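Side-chain contacts in tyrosyl-tRNA synthetase (Archaeoglobus fulgidus, PDB 2CYB), which probably joins tyrosine to tRNA(Tyr) in two steps, activating the amino acid with ATP to Tyr-AMP before transferring it to the acceptor end: residues Ile45-Gly48 / His49-Thr52; Ile73-Leu77 / Asn78-Thr82; Ile86-Val89 / Ala90-Asn93; Glu114-Ser118 / Arg119-Leu123; Gly176-Asp179 / Gln180-Ile183. All coordinates share one frame; numbering follows the deposited sequence.

Interaction 1 (Ile45-Gly48 / His49-Thr52); sequences IHLG and HMMT
H46 and H49 meet as an edge-to-face aromatic pair: CD2 of H49 sits over the centre of the H46 ring, the two centroids are 4.5 Å apart and the planes are inclined at 53°. The other aromatic contact is a CH-pi interaction, with CD1 of I45 4.1 Å from the centroid of the H49 ring and almost on its normal. Among apolar side chains, CD2 of L47 presses on CE of M50 at 3.3 Å, closer than usual van der Waals contact; the M50 chain bends at chi3 (-108°) to bring its methyl there. Polar contacts begin the helix. H46 is the N-cap: its CG lies between backbone N and carbonyl carbon (chi1 53°), which turns ND1 back to accept from G48 N at 2.8 Å, the donor in the ring plane. H46 O accepts from M50 N at 3.2 Å. An alanine in place of H46 would remove the cap and is likely to leave G48 N without that acceptor and the H49 edge without its ring. G48 lacks a CB, which would collide with CE1 of H46. I45 to H49 belong to the HIGH region, the class I aminoacyl-tRNA synthetase signature at the start of helix 47-61 in the Rossmann-type fold.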
# COMPACT_ATOMS: atom_id res chain seq x y z
N ILE A 45 -9.65 16.16 -21.29
CA ILE A 45 -9.49 15.00 -22.16
C ILE A 45 -8.76 15.57 -23.38
O ILE A 45 -9.20 16.57 -23.95
CB ILE A 45 -10.85 14.43 -22.59
CG1 ILE A 45 -11.64 13.97 -21.36
CG2 ILE A 45 -10.65 13.27 -23.55
CD1 ILE A 45 -10.93 12.92 -20.53
N HIS A 46 -7.64 14.97 -23.76
CA HIS A 46 -6.87 15.47 -24.90
C HIS A 46 -6.53 14.40 -25.94
O HIS A 46 -7.00 13.27 -25.85
CB HIS A 46 -5.58 16.14 -24.40
CG HIS A 46 -4.76 15.28 -23.50
ND1 HIS A 46 -4.13 14.13 -23.94
CD2 HIS A 46 -4.45 15.40 -22.19
CE1 HIS A 46 -3.47 13.58 -22.94
NE2 HIS A 46 -3.65 14.33 -21.86
N LEU A 47 -5.71 14.77 -26.92
CA LEU A 47 -5.33 13.83 -27.97
C LEU A 47 -4.72 12.56 -27.43
O LEU A 47 -4.86 11.49 -28.03
CB LEU A 47 -4.37 14.49 -28.96
CG LEU A 47 -5.01 15.58 -29.84
CD1 LEU A 47 -3.97 16.15 -30.80
CD2 LEU A 47 -6.17 14.99 -30.61
N GLY A 48 -4.03 12.66 -26.29
CA GLY A 48 -3.42 11.49 -25.69
C GLY A 48 -4.47 10.45 -25.36
O GLY A 48 -4.27 9.26 -25.61
N HIS A 49 -5.59 10.89 -24.80
CA HIS A 49 -6.69 9.99 -24.46
C HIS A 49 -7.26 9.41 -25.74
O HIS A 49 -7.57 8.22 -25.81
CB HIS A 49 -7.81 10.75 -23.74
CG HIS A 49 -7.42 11.28 -22.41
ND1 HIS A 49 -7.51 10.54 -21.25
CD2 HIS A 49 -6.92 12.49 -22.04
CE1 HIS A 49 -7.08 11.26 -20.23
NE2 HIS A 49 -6.72 12.45 -20.69
N MET A 50 -7.42 10.26 -26.74
CA MET A 50 -7.98 9.85 -28.03
C MET A 50 -7.12 8.78 -28.70
O MET A 50 -7.59 8.03 -29.55
CB MET A 50 -8.15 11.06 -28.94
CG MET A 50 -9.18 12.06 -28.41
SD MET A 50 -9.39 13.56 -29.39
CE MET A 50 -8.62 14.76 -28.34
N MET A 51 -5.86 8.70 -28.29
CA MET A 51 -4.93 7.70 -28.83
C MET A 51 -5.43 6.30 -28.46
O MET A 51 -5.58 5.42 -29.32
CB MET A 51 -3.54 7.92 -28.23
CG MET A 51 -2.51 6.87 -28.59
SD MET A 51 -2.06 6.94 -30.33
CE MET A 51 -1.76 8.64 -30.48
N THR A 52 -5.69 6.10 -27.17
CA THR A 52 -6.16 4.81 -26.68
C THR A 52 -7.64 4.61 -26.95
O THR A 52 -8.10 3.48 -27.08
CB THR A 52 -5.86 4.64 -25.16
OG1 THR A 52 -6.36 5.77 -24.43
CG2 THR A 52 -4.36 4.49 -24.92

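Interaction 2 (Ile73-Leu77 / Asn78-Thr82); sequences IHAYL and NEKGT. With TYR (tyrosine), chain C.
A75 and K80 close the end of helix 72-77: CB of A75 touches CB of K80 at 4.0 Å, and A75 O accepts from K80 N at 2.9 Å. With E79 N bonded to Y76 O, this is a Schellman motif, E79 being the C-prime residue with positive phi. The lysine chain folds rather than extends. Its CG stands beside the backbone N, and bends at chi2 and chi4 (-60° and -65°) curl the amine back to N78 O, where NZ donates at 3.0 Å; the same amine forms a salt bridge with E40. The E79 carboxylate reaches R146 and R147 in salt bridges. Y76 swings its ring opposite its own backbone N (chi1 180°), which brings CD1 within 3.4 Å of G81 O; a water donates to both Y76 O and G81 O, and F83 stacks on the ring. On another side of the helix H74 turns its imidazole to the ligand: CE1 of the bound tyrosine lies over the centre of one face, 3.7 Å from CE1 of H74. The backbone angles of G81 suit glycine, since a CB would jam against the preceding carbonyl. The carbonyls of H74, A75 and Y76 are thus met by main-chain N-H groups, that of Y76 also by a water, and the N78 carbonyl just beyond the helix by the lysine amine, while H74 offers the substrate ring a flat packing surface rather than a hydrogen bond.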
# COMPACT_ATOMS: atom_id res chain seq x y z
N ILE A 73 -10.29 5.60 -7.90
CA ILE A 73 -9.42 5.35 -6.75
C ILE A 73 -7.96 5.59 -7.18
O ILE A 73 -7.19 6.17 -6.43
CB ILE A 73 -9.56 3.91 -6.24
CG1 ILE A 73 -11.02 3.65 -5.84
CG2 ILE A 73 -8.63 3.68 -5.07
CD1 ILE A 73 -11.55 4.60 -4.80
N HIS A 74 -7.60 5.15 -8.38
CA HIS A 74 -6.24 5.37 -8.86
C HIS A 74 -5.92 6.86 -8.93
O HIS A 74 -4.82 7.29 -8.54
CB HIS A 74 -6.03 4.74 -10.24
CG HIS A 74 -5.78 3.27 -10.19
ND1 HIS A 74 -6.79 2.34 -10.06
CD2 HIS A 74 -4.62 2.56 -10.20
CE1 HIS A 74 -6.27 1.13 -9.99
NE2 HIS A 74 -4.96 1.23 -10.08
N ALA A 75 -6.87 7.65 -9.41
CA ALA A 75 -6.71 9.09 -9.51
C ALA A 75 -6.47 9.65 -8.11
O ALA A 75 -5.65 10.55 -7.91
CB ALA A 75 -7.97 9.72 -10.12
N TYR A 76 -7.18 9.11 -7.13
CA TYR A 76 -7.02 9.57 -5.76
C TYR A 76 -5.62 9.25 -5.26
O TYR A 76 -4.94 10.09 -4.66
CB TYR A 76 -8.03 8.91 -4.84
CG TYR A 76 -7.90 9.35 -3.41
CD1 TYR A 76 -8.45 10.56 -2.98
CD2 TYR A 76 -7.21 8.57 -2.49
CE1 TYR A 76 -8.31 10.98 -1.66
CE2 TYR A 76 -7.06 8.98 -1.17
CZ TYR A 76 -7.62 10.18 -0.76
OH TYR A 76 -7.50 10.59 0.54
N LEU A 77 -5.19 8.01 -5.48
CA LEU A 77 -3.88 7.56 -5.04
C LEU A 77 -2.75 8.34 -5.69
O LEU A 77 -1.66 8.47 -5.13
CB LEU A 77 -3.69 6.09 -5.38
CG LEU A 77 -4.61 5.06 -4.75
CD1 LEU A 77 -4.26 3.69 -5.33
CD2 LEU A 77 -4.44 5.07 -3.22
N ASN A 78 -3.01 8.82 -6.90
CA ASN A 78 -2.00 9.56 -7.66
C ASN A 78 -2.15 11.07 -7.48
O ASN A 78 -1.78 11.86 -8.36
CB ASN A 78 -2.09 9.17 -9.14
CG ASN A 78 -0.75 9.29 -9.87
OD1 ASN A 78 -0.66 9.08 -11.09
ND2 ASN A 78 0.31 9.62 -9.13
N GLU A 79 -2.73 11.46 -6.34
CA GLU A 79 -2.91 12.86 -5.96
C GLU A 79 -3.65 13.77 -6.95
O GLU A 79 -3.23 14.91 -7.19
CB GLU A 79 -1.53 13.46 -5.66
CG GLU A 79 -0.59 12.52 -4.91
CD GLU A 79 0.77 13.13 -4.63
OE1 GLU A 79 0.88 13.94 -3.69
OE2 GLU A 79 1.73 12.82 -5.37
N LYS A 80 -4.76 13.28 -7.50
CA LYS A 80 -5.53 14.07 -8.45
C LYS A 80 -6.71 14.81 -7.83
O LYS A 80 -7.59 15.30 -8.54
CB LYS A 80 -6.02 13.19 -9.60
CG LYS A 80 -4.90 12.52 -10.39
CD LYS A 80 -3.98 13.56 -11.00
CE LYS A 80 -2.99 12.93 -11.98
NZ LYS A 80 -2.03 12.00 -11.33
N GLY A 81 -6.74 14.87 -6.50
CA GLY A 81 -7.82 15.57 -5.83
C GLY A 81 -8.59 14.78 -4.80
O GLY A 81 -8.19 13.68 -4.40
N THR A 82 -9.69 15.35 -4.35
CA THR A 82 -10.53 14.69 -3.36
C THR A 82 -11.44 13.71 -4.07
O THR A 82 -11.62 13.76 -5.29
CB THR A 82 -11.41 15.71 -2.62
OG1 THR A 82 -12.34 16.29 -3.54
CG2 THR A 82 -10.54 16.81 -2.02
N TYR C . -2.12 3.90 -15.13
CA TYR C . -3.02 4.46 -16.17
C TYR C . -2.52 5.82 -16.65
O TYR C . -3.18 6.40 -17.52
CB TYR C . -4.44 4.57 -15.60
CG TYR C . -5.00 3.22 -15.24
CD1 TYR C . -5.45 2.94 -13.95
CD2 TYR C . -5.07 2.20 -16.20
CE1 TYR C . -5.97 1.68 -13.62
CE2 TYR C . -5.58 0.95 -15.89
CZ TYR C . -6.03 0.69 -14.60
OH TYR C . -6.55 -0.54 -14.32
OXT TYR C . -1.46 6.27 -16.16
O HOH W 1 -5.62 12.63 -4.06

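Interaction 3 (Ile86-Val89 / Ala90-Asn93); sequences IAEV and ADYN
V89 and N93 lie side by side one turn apart, pointing the same way, with CG1 of V89 3.7 Å from ND2 of N93. Their backbones are joined by N93 N donating to V89 O at 2.8 Å, one of four successive i to i+4 bonds. A90 N gives to I86 O at 2.9 Å, D91 N to A87 O at 3.3 Å and Y92 N to E88 O at 3.2 Å, so every carbonyl from I86 to V89 has a main-chain donor. The N93 amide also comes near V89 O, but the angle is too poor for a bond. Its ND2 is satisfied instead by S42 O in the HIGH region; CG of N93 stands beside its own backbone N (chi1 -77°), which keeps the amide alongside V89 on the way to that partner. On the exposed side the acceptors crowd one another. OD2 of D91 is 2.9 Å from A87 O with no proton expected between them, and OE1 of E88 is 3.8 Å from the same OD2, the carboxylate planes 72° apart. This cluster of negative charge would probably raise the affinity of the carboxylates for protons somewhat, although solvent can screen it. V89, A90 and I86 pack on P41, and I86 also on helix 72-77. The pattern is that of an amphipathic alpha-helix, 83-99, covering the HIGH loop of a Rossmann-type catalytic domain.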
# COMPACT_ATOMS: atom_id res chain seq x y z
N ILE A 86 -12.95 14.04 -7.89
CA ILE A 86 -12.71 12.96 -8.83
C ILE A 86 -14.01 12.33 -9.33
O ILE A 86 -14.11 11.93 -10.49
CB ILE A 86 -11.81 11.88 -8.19
CG1 ILE A 86 -10.42 12.48 -7.95
CG2 ILE A 86 -11.73 10.64 -9.09
CD1 ILE A 86 -9.51 11.62 -7.09
N ALA A 87 -15.01 12.25 -8.46
CA ALA A 87 -16.30 11.67 -8.83
C ALA A 87 -16.94 12.49 -9.95
O ALA A 87 -17.51 11.94 -10.89
CB ALA A 87 -17.22 11.61 -7.63
N GLU A 88 -16.83 13.81 -9.83
CA GLU A 88 -17.39 14.74 -10.81
C GLU A 88 -16.67 14.66 -12.15
O GLU A 88 -17.30 14.67 -13.20
CB GLU A 88 -17.34 16.17 -10.29
CG GLU A 88 -18.49 16.54 -9.35
CD GLU A 88 -19.82 16.67 -10.07
OE1 GLU A 88 -20.29 15.67 -10.67
OE2 GLU A 88 -20.41 17.77 -10.05
N VAL A 89 -15.34 14.59 -12.11
CA VAL A 89 -14.57 14.50 -13.35
C VAL A 89 -14.86 13.17 -14.03
O VAL A 89 -14.90 13.08 -15.26
CB VAL A 89 -13.05 14.60 -13.07
CG1 VAL A 89 -12.28 14.46 -14.37
CG2 VAL A 89 -12.73 15.93 -12.41
N ALA A 90 -15.07 12.13 -13.23
CA ALA A 90 -15.36 10.81 -13.76
C ALA A 90 -16.64 10.80 -14.60
O ALA A 90 -16.68 10.20 -15.67
CB ALA A 90 -15.47 9.80 -12.63
N ASP A 91 -17.67 11.48 -14.12
CA ASP A 91 -18.94 11.54 -14.85
C ASP A 91 -18.74 12.32 -16.14
O ASP A 91 -19.25 11.94 -17.19
CB ASP A 91 -20.02 12.22 -14.01
CG ASP A 91 -20.37 11.42 -12.77
OD1 ASP A 91 -20.68 10.22 -12.91
OD2 ASP A 91 -20.34 12.00 -11.66
N TYR A 92 -17.99 13.42 -16.05
CA TYR A 92 -17.70 14.24 -17.21
C TYR A 92 -16.94 13.42 -18.24
O TYR A 92 -17.25 13.48 -19.44
CB TYR A 92 -16.87 15.45 -16.81
CG TYR A 92 -16.29 16.18 -17.99
CD1 TYR A 92 -17.11 16.74 -18.97
CD2 TYR A 92 -14.91 16.30 -18.15
CE1 TYR A 92 -16.58 17.39 -20.08
CE2 TYR A 92 -14.36 16.95 -19.25
CZ TYR A 92 -15.20 17.49 -20.21
OH TYR A 92 -14.67 18.12 -21.31
N ASN A 93 -15.95 12.67 -17.78
CA ASN A 93 -15.15 11.84 -18.68
C ASN A 93 -15.99 10.80 -19.41
O ASN A 93 -15.77 10.54 -20.59
CB ASN A 93 -14.04 11.13 -17.90
CG ASN A 93 -12.87 12.04 -17.56
OD1 ASN A 93 -11.85 11.59 -17.05
ND2 ASN A 93 -13.02 13.34 -17.84

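Interaction 4 (Glu114-Ser118 / Arg119-Leu123); sequences EYQLS and RDYVL
Y115 points the edge of its ring at the face of Y121 in an offset edge-to-face pair, just where a type I beta turn (Y115 to S118) leads into the N-cap of helix 119-131. The planes stand at 83° and the centroids are 5.5 Å apart, with CE2 of Y115 nearest CE1 of Y121 at 3.7 Å. Q116 comes over the Y121 face: its CA makes a CH-pi contact 3.8 Å from the ring centroid, offset toward the rim. Beyond the CA the glutamine and tyrosine side chains run alongside each other in the same direction, amide and ring planes 40° apart, and CG of Q116 also lies over a face of the Y115 ring. Y121 reaches back over the turn because its CG is opposite the backbone N (chi1 -175°). The polar ends look beyond the segments, Q116 NE2 to D165, a tyrosine-binding residue, and Y121 OH to M161 O. Q116 thus stands as a second-shell residue that probably steadies the D165 carboxylate. A leucine replacing Y121 would probably leave M161 O without this donor and the Y115 edge without an aromatic face. Across the dimer, V122 packs on V122 of the second subunit, and L117 on R119 of that chain. At the cap, V122 N donates to S118 O at 2.9 Å, and Y121 N reaches S118 OG only weakly. That hydroxyl donates in turn to Y115 O, at 2.9 Å and in the carbonyl plane.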
# COMPACT_ATOMS: atom_id res chain seq x y z
N GLU A 114 -16.44 0.83 -7.72
CA GLU A 114 -17.52 -0.16 -7.77
C GLU A 114 -17.12 -1.54 -7.24
O GLU A 114 -17.96 -2.30 -6.75
CB GLU A 114 -18.02 -0.35 -9.21
CG GLU A 114 -18.91 0.74 -9.76
CD GLU A 114 -19.35 0.43 -11.19
OE1 GLU A 114 -19.69 -0.74 -11.46
OE2 GLU A 114 -19.37 1.35 -12.03
N TYR A 115 -15.83 -1.87 -7.35
CA TYR A 115 -15.36 -3.17 -6.90
C TYR A 115 -14.00 -3.15 -6.20
O TYR A 115 -13.62 -4.13 -5.57
CB TYR A 115 -15.26 -4.12 -8.09
CG TYR A 115 -14.22 -3.67 -9.10
CD1 TYR A 115 -14.52 -2.73 -10.08
CD2 TYR A 115 -12.91 -4.17 -9.04
CE1 TYR A 115 -13.54 -2.29 -10.99
CE2 TYR A 115 -11.93 -3.74 -9.95
CZ TYR A 115 -12.25 -2.80 -10.92
OH TYR A 115 -11.29 -2.38 -11.81
N GLN A 116 -13.26 -2.05 -6.31
CA GLN A 116 -11.92 -2.00 -5.70
C GLN A 116 -11.87 -1.92 -4.18
O GLN A 116 -10.79 -1.92 -3.59
CB GLN A 116 -11.11 -0.85 -6.31
CG GLN A 116 -10.88 -1.05 -7.80
CD GLN A 116 -10.25 0.15 -8.48
OE1 GLN A 116 -10.49 1.30 -8.10
NE2 GLN A 116 -9.47 -0.11 -9.51
N LEU A 117 -13.03 -1.86 -3.53
CA LEU A 117 -13.07 -1.83 -2.06
C LEU A 117 -13.73 -3.09 -1.54
O LEU A 117 -13.94 -3.24 -0.33
CB LEU A 117 -13.84 -0.60 -1.56
CG LEU A 117 -13.23 0.78 -1.82
CD1 LEU A 117 -14.14 1.85 -1.24
CD2 LEU A 117 -11.85 0.86 -1.18
N SER A 118 -14.06 -4.00 -2.45
CA SER A 118 -14.70 -5.26 -2.07
C SER A 118 -13.69 -6.17 -1.35
O SER A 118 -12.49 -6.09 -1.60
CB SER A 118 -15.27 -5.97 -3.30
OG SER A 118 -14.24 -6.54 -4.10
N ARG A 119 -14.19 -7.04 -0.47
CA ARG A 119 -13.32 -7.93 0.29
C ARG A 119 -12.39 -8.79 -0.56
O ARG A 119 -11.21 -8.94 -0.24
CB ARG A 119 -14.15 -8.84 1.19
CG ARG A 119 -13.29 -9.79 2.03
CD ARG A 119 -14.05 -11.05 2.39
NE ARG A 119 -13.23 -11.94 3.21
CZ ARG A 119 -12.92 -11.71 4.48
NH1 ARG A 119 -12.18 -12.57 5.15
NH2 ARG A 119 -13.37 -10.61 5.08
N ASP A 120 -12.92 -9.37 -1.64
CA ASP A 120 -12.10 -10.21 -2.50
C ASP A 120 -11.01 -9.41 -3.20
O ASP A 120 -9.89 -9.90 -3.37
CB ASP A 120 -12.96 -10.92 -3.55
CG ASP A 120 -13.60 -12.19 -3.02
OD1 ASP A 120 -14.28 -12.88 -3.80
OD2 ASP A 120 -13.41 -12.49 -1.83
N TYR A 121 -11.33 -8.20 -3.61
CA TYR A 121 -10.34 -7.37 -4.29
C TYR A 121 -9.25 -6.89 -3.33
O TYR A 121 -8.07 -6.94 -3.65
CB TYR A 121 -11.00 -6.16 -4.94
CG TYR A 121 -10.05 -5.33 -5.77
CD1 TYR A 121 -9.85 -5.60 -7.13
CD2 TYR A 121 -9.35 -4.27 -5.19
CE1 TYR A 121 -8.99 -4.81 -7.90
CE2 TYR A 121 -8.48 -3.48 -5.96
CZ TYR A 121 -8.31 -3.75 -7.30
OH TYR A 121 -7.49 -2.92 -8.05
N VAL A 122 -9.65 -6.43 -2.14
CA VAL A 122 -8.65 -5.96 -1.19
C VAL A 122 -7.72 -7.09 -0.75
O VAL A 122 -6.52 -6.90 -0.60
CB VAL A 122 -9.31 -5.32 0.06
CG1 VAL A 122 -10.10 -4.10 -0.36
CG2 VAL A 122 -10.20 -6.32 0.76
N LEU A 123 -8.27 -8.29 -0.58
CA LEU A 123 -7.44 -9.41 -0.18
C LEU A 123 -6.41 -9.68 -1.28
O LEU A 123 -5.25 -9.99 -0.98
CB LEU A 123 -8.32 -10.64 0.08
CG LEU A 123 -7.84 -11.70 1.07
CD1 LEU A 123 -6.89 -11.12 2.12
CD2 LEU A 123 -9.07 -12.28 1.75

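Interaction 5 (Gly176-Asp179 / Gln180-Ile183); sequences GGID and QRKI. With TYR (tyrosine), chain C.
The D179 carboxylate and the Q180 amide lie side by side with their planes perpendicular, at 90°, where strand 173-177 of the Rossmann-type fold turns into helix 181-190, the start of a beta-alpha-beta unit. NE2 of Q180 donates to OD1 of D179 at 3.1 Å, approaching from above the carboxylate plane, while the aspartate oxygen is only 18° out of the amide plane. The ligand meets the same amide: the amino N of the bound tyrosine donates to OE1 of Q180 at 2.7 Å, and NE2 gives a weak bond to its carboxylate OXT at 3.2 Å. CG of Q180 stands beside the backbone N, a bend at chi2 (-57°) folds the chain, and the amide is turned so that it faces the substrate. With D179 and OXT both on NE2, and OE1 also accepting from Q162, the amide's flip is probably fixed. G176 matters too: a CB there would crowd CG of Q180. The turn itself, 3-10 at residues 178-179, is held by Q180 N to G177 O at 2.9 Å and R181 N to I178 O at 3.1 Å. Alongside, CD1 of I178 rests on CD of R181 at 4.0 Å, the guanidinium going on to a salt bridge with E16.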
# COMPACT_ATOMS: atom_id res chain seq x y z
N GLY A 176 -2.95 0.09 -23.36
CA GLY A 176 -2.47 1.29 -22.70
C GLY A 176 -1.26 1.86 -23.39
O GLY A 176 -0.68 1.22 -24.27
N GLY A 177 -0.87 3.07 -23.00
CA GLY A 177 0.31 3.65 -23.60
C GLY A 177 1.50 2.80 -23.20
O GLY A 177 1.43 2.05 -22.22
N ILE A 178 2.59 2.91 -23.94
CA ILE A 178 3.79 2.15 -23.66
C ILE A 178 4.37 2.49 -22.28
O ILE A 178 5.20 1.76 -21.75
CB ILE A 178 4.86 2.40 -24.77
CG1 ILE A 178 6.03 1.44 -24.60
CG2 ILE A 178 5.33 3.83 -24.71
CD1 ILE A 178 5.75 0.05 -25.10
N ASP A 179 3.93 3.61 -21.70
CA ASP A 179 4.43 3.95 -20.37
C ASP A 179 3.79 3.07 -19.29
O ASP A 179 4.16 3.14 -18.12
CB ASP A 179 4.22 5.44 -20.06
CG ASP A 179 2.81 5.92 -20.29
OD1 ASP A 179 1.94 5.15 -20.75
OD2 ASP A 179 2.57 7.12 -20.01
N GLN A 180 2.84 2.23 -19.69
CA GLN A 180 2.19 1.31 -18.75
C GLN A 180 2.88 -0.05 -18.84
O GLN A 180 2.50 -1.00 -18.16
CB GLN A 180 0.71 1.09 -19.11
CG GLN A 180 -0.13 2.36 -19.29
CD GLN A 180 -0.11 3.23 -18.05
OE1 GLN A 180 -0.45 2.78 -16.96
NE2 GLN A 180 0.28 4.49 -18.23
N ARG A 181 3.91 -0.14 -19.68
CA ARG A 181 4.60 -1.41 -19.91
C ARG A 181 5.08 -2.16 -18.67
O ARG A 181 4.83 -3.36 -18.53
CB ARG A 181 5.78 -1.23 -20.88
CG ARG A 181 6.29 -2.55 -21.44
CD ARG A 181 7.45 -2.37 -22.43
NE ARG A 181 7.72 -3.62 -23.14
CZ ARG A 181 8.09 -4.76 -22.56
NH1 ARG A 181 8.24 -4.82 -21.24
NH2 ARG A 181 8.29 -5.85 -23.28
N LYS A 182 5.77 -1.46 -17.77
CA LYS A 182 6.27 -2.12 -16.57
C LYS A 182 5.15 -2.63 -15.68
O LYS A 182 5.27 -3.70 -15.08
CB LYS A 182 7.19 -1.19 -15.78
CG LYS A 182 8.50 -0.90 -16.51
CD LYS A 182 9.63 -0.59 -15.55
CE LYS A 182 10.94 -0.37 -16.28
NZ LYS A 182 12.07 -0.02 -15.36
N ILE A 183 4.06 -1.87 -15.58
CA ILE A 183 2.93 -2.31 -14.78
C ILE A 183 2.33 -3.55 -15.43
O ILE A 183 2.01 -4.53 -14.76
CB ILE A 183 1.87 -1.19 -14.64
CG1 ILE A 183 2.42 -0.06 -13.77
CG2 ILE A 183 0.59 -1.76 -14.04
CD1 ILE A 183 1.49 1.16 -13.66
N TYR C . -2.12 3.90 -15.13
CA TYR C . -3.02 4.46 -16.17
C TYR C . -2.52 5.82 -16.65
O TYR C . -3.18 6.40 -17.52
CB TYR C . -4.44 4.57 -15.60
CG TYR C . -5.00 3.22 -15.24
CD1 TYR C . -5.45 2.94 -13.95
CD2 TYR C . -5.07 2.20 -16.20
CE1 TYR C . -5.97 1.68 -13.62
CE2 TYR C . -5.58 0.95 -15.89
CZ TYR C . -6.03 0.69 -14.60
OH TYR C . -6.55 -0.54 -14.32
OXT TYR C . -1.46 6.27 -16.16
O HOH W 2 4.37 1.06 -16.26
O HOH W 3 6.79 1.54 -18.29

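In the fold
Interaction 1 is the buried one, its centre about 5 Å from that of the chain, and its chemistry is largely rings and apolar groups; the other four are partly buried. Interactions 2 and 5 do not touch, yet both reach the bound tyrosine, the first by a ring face, the second by an amide. Interactions 2 and 3 lie on successive helices and meet through I86, while N93 of interaction 3 packs on I45 of interaction 1. Interaction 4, its centre about 26 Å from that of the chain, joins interaction 2 through Q116 on I73 and H74, and both touch the second subunit. T52 of interaction 1 rests lightly on G177 of interaction 5. Solvent-facing charge marks interaction 3.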